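Local coordinates for probable tagatose 6-phosphate kinase (Sinorhizobium meliloti, PDB 3TXV), which probably acts in carbohydrate metabolism, perhaps as a tagatose-6-phosphate kinase, and is related to the GatZ/KbaZ-type subunits of tagatose-bisphosphate aldolase, at residues P98-L104 against D131-A137. Numbering follows the deposited sequence.
Sequences PNPWKHL and DTSMGCA
Pro-98 and the selenomethionine Met-134 meet at the tight end of this contact, where two loops pack side by side through a few apolar atoms. The proline ring meets the facing loop at two points: CD lies 3.9 Å from SE of Met-134 and CB 3.7 Å from SG of Cys-136. Met-134 comes back over the start of 98-104 because its chain is bent about both CB-CG and CG-SE (chi2 -65°, chi3 -64°), which brings CE within 4.2 Å of CB of Asn-99. Thr-132 closes the buried side with its methyl, CG2 standing 4.0 Å from CD of Pro-98, and its hydroxyl is hydrogen-bonded to the carbonyl of Thr-148. Beneath this cluster lies helix 106-121, with Met-110 against Pro-98 and Ala-106 and Ala-109 against Cys-136.

Toward solvent the packing gives way to backbone contacts. A single hydrogen bond joins the segments, from N of Ala-137 to O of Lys-102 (3.1 Å), with an N-H...O angle of 160°. The same carbonyl receives a CA-H...O contact from Cys-136. Lys-102 touches with its aliphatic part: the side chains of Lys-102 and Met-134 cross at about a right angle, with CD of the lysine 4.2 Å from CG of Met-134, whereas its amino end leads away.

Both segments continue from neighbouring parallel strands, 89-96 and 127-130, and lead on to helices. Asp-131, hydrogen-bonded to His-95, borders a possible but unconfirmed metal site. Such side-by-side packing of successive beta-alpha loops at the C-terminal mouth of the strands is characteristic of a TIM barrel.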
loop_
_atom_site.group_PDB
_atom_site.type_symbol
_atom_site.label_atom_id
_atom_site.label_comp_id
_atom_site.label_asym_id
_atom_site.label_seq_id
_atom_site.Cartn_x
_atom_site.Cartn_y
_atom_site.Cartn_z
ATOM N N PRO A 98 -13.476 6.699 -10.785
ATOM C CA PRO A 98 -13.716 8.157 -10.778
ATOM C C PRO A 98 -13.116 8.928 -9.603
ATOM O O PRO A 98 -13.112 10.166 -9.624
ATOM C CB PRO A 98 -15.238 8.276 -10.704
ATOM C CG PRO A 98 -15.801 6.917 -10.842
ATOM C CD PRO A 98 -14.710 5.926 -10.556
ATOM N N ASN A 99 -12.619 8.236 -8.584
ATOM C CA ASN A 99 -12.156 8.915 -7.363
ATOM C C ASN A 99 -11.316 10.190 -7.528
ATOM O O ASN A 99 -11.591 11.180 -6.872
ATOM C CB ASN A 99 -11.436 7.939 -6.442
ATOM C CG ASN A 99 -11.137 8.535 -5.096
ATOM O OD1 ASN A 99 -11.989 8.532 -4.207
ATOM N ND2 ASN A 99 -9.923 9.052 -4.929
ATOM N N PRO A 100 -10.281 10.182 -8.388
ATOM C CA PRO A 100 -9.454 11.400 -8.390
ATOM C C PRO A 100 -10.128 12.588 -9.063
ATOM O O PRO A 100 -9.528 13.675 -9.155
ATOM C CB PRO A 100 -8.221 10.991 -9.191
ATOM C CG PRO A 100 -8.228 9.519 -9.162
ATOM C CD PRO A 100 -9.666 9.132 -9.207
ATOM N N TRP A 101 -11.359 12.388 -9.523
ATOM C CA TRP A 101 -12.053 13.414 -10.279
ATOM C C TRP A 101 -13.472 13.455 -9.834
ATOM O O TRP A 101 -14.343 13.897 -10.586
ATOM C CB TRP A 101 -12.017 13.104 -11.768
ATOM C CG TRP A 101 -10.648 13.085 -12.326
ATOM C CD1 TRP A 101 -9.858 14.154 -12.582
ATOM C CD2 TRP A 101 -9.902 11.929 -12.705
ATOM N NE1 TRP A 101 -8.650 13.742 -13.107
ATOM C CE2 TRP A 101 -8.655 12.376 -13.189
ATOM C CE3 TRP A 101 -10.160 10.555 -12.674
ATOM C CZ2 TRP A 101 -7.665 11.500 -13.629
ATOM C CZ3 TRP A 101 -9.178 9.687 -13.137
ATOM C CH2 TRP A 101 -7.948 10.168 -13.603
ATOM N N LYS A 102 -13.703 13.009 -8.603
ATOM C CA LYS A 102 -15.050 12.857 -8.100
ATOM C C LYS A 102 -15.759 14.187 -7.794
ATOM O O LYS A 102 -16.991 14.255 -7.670
ATOM C CB LYS A 102 -15.052 11.907 -6.919
ATOM C CG LYS A 102 -14.503 12.463 -5.636
ATOM C CD LYS A 102 -14.655 11.399 -4.547
ATOM C CE LYS A 102 -14.879 11.998 -3.181
ATOM N NZ LYS A 102 -13.971 11.277 -2.264
ATOM N N HIS A 103 -14.987 15.258 -7.713
ATOM C CA HIS A 103 -15.595 16.585 -7.608
ATOM C C HIS A 103 -16.298 16.981 -8.903
ATOM O O HIS A 103 -17.180 17.845 -8.887
ATOM C CB HIS A 103 -14.545 17.618 -7.251
ATOM C CG HIS A 103 -13.346 17.554 -8.129
ATOM N ND1 HIS A 103 -13.111 18.467 -9.129
ATOM C CD2 HIS A 103 -12.329 16.660 -8.185
ATOM C CE1 HIS A 103 -11.981 18.162 -9.749
ATOM N NE2 HIS A 103 -11.490 17.066 -9.198
ATOM N N LEU A 104 -15.910 16.345 -10.017
ATOM C CA LEU A 104 -16.536 16.620 -11.336
ATOM C C LEU A 104 -17.860 15.891 -11.577
ATOM O O LEU A 104 -18.216 14.973 -10.823
ATOM C CB LEU A 104 -15.556 16.372 -12.481
ATOM C CG LEU A 104 -14.325 17.269 -12.420
ATOM C CD1 LEU A 104 -13.232 16.839 -13.439
ATOM C CD2 LEU A 104 -14.730 18.754 -12.566
ATOM N N ASP A 131 -13.054 0.140 -8.465
ATOM C CA ASP A 131 -13.892 0.695 -7.437
ATOM C C ASP A 131 -14.596 1.909 -7.977
ATOM O O ASP A 131 -13.981 2.967 -8.119
ATOM C CB ASP A 131 -13.048 1.077 -6.227
ATOM C CG ASP A 131 -13.899 1.495 -5.035
ATOM O OD1 ASP A 131 -15.152 1.343 -5.117
ATOM O OD2 ASP A 131 -13.309 1.973 -4.026
ATOM N N THR A 132 -15.883 1.750 -8.255
ATOM C CA THR A 132 -16.715 2.776 -8.870
ATOM C C THR A 132 -17.852 3.209 -7.941
ATOM O O THR A 132 -18.861 3.748 -8.383
ATOM C CB THR A 132 -17.361 2.207 -10.122
ATOM O OG1 THR A 132 -17.626 0.813 -9.912
ATOM C CG2 THR A 132 -16.452 2.364 -11.311
ATOM N N SER A 133 -17.685 2.982 -6.651
ATOM C CA SER A 133 -18.813 3.038 -5.730
ATOM C C SER A 133 -19.103 4.434 -5.204
ATOM O O SER A 133 -20.164 4.678 -4.613
ATOM C CB SER A 133 -18.572 2.082 -4.563
ATOM O OG SER A 133 -17.324 2.348 -3.944
HETATM N N MSE A 134 -18.157 5.345 -5.409
HETATM C CA MSE A 134 -18.295 6.702 -4.889
HETATM C C MSE A 134 -19.102 7.592 -5.823
HETATM O O MSE A 134 -19.018 7.471 -7.033
HETATM C CB MSE A 134 -16.934 7.312 -4.528
HETATM C CG MSE A 134 -16.012 7.627 -5.699
HETATM SE SE MSE A 134 -15.400 6.078 -6.727
HETATM C CE MSE A 134 -14.384 5.173 -5.346
ATOM N N GLY A 135 -19.892 8.472 -5.254
ATOM C CA GLY A 135 -20.659 9.406 -6.022
ATOM C C GLY A 135 -19.773 10.467 -6.611
ATOM O O GLY A 135 -18.717 10.771 -6.105
ATOM N N CYS A 136 -20.228 11.033 -7.708
ATOM C CA CYS A 136 -19.516 12.068 -8.401
ATOM C C CYS A 136 -20.487 13.182 -8.271
ATOM O O CYS A 136 -21.652 12.993 -8.449
ATOM C CB CYS A 136 -19.332 11.688 -9.854
ATOM S SG CYS A 136 -17.806 10.936 -10.277
ATOM N N ALA A 137 -20.047 14.344 -7.878
ATOM C CA ALA A 137 -21.022 15.329 -7.497
ATOM C C ALA A 137 -21.943 15.825 -8.546
ATOM O O ALA A 137 -21.522 16.159 -9.606
ATOM C CB ALA A 137 -20.339 16.478 -6.868
#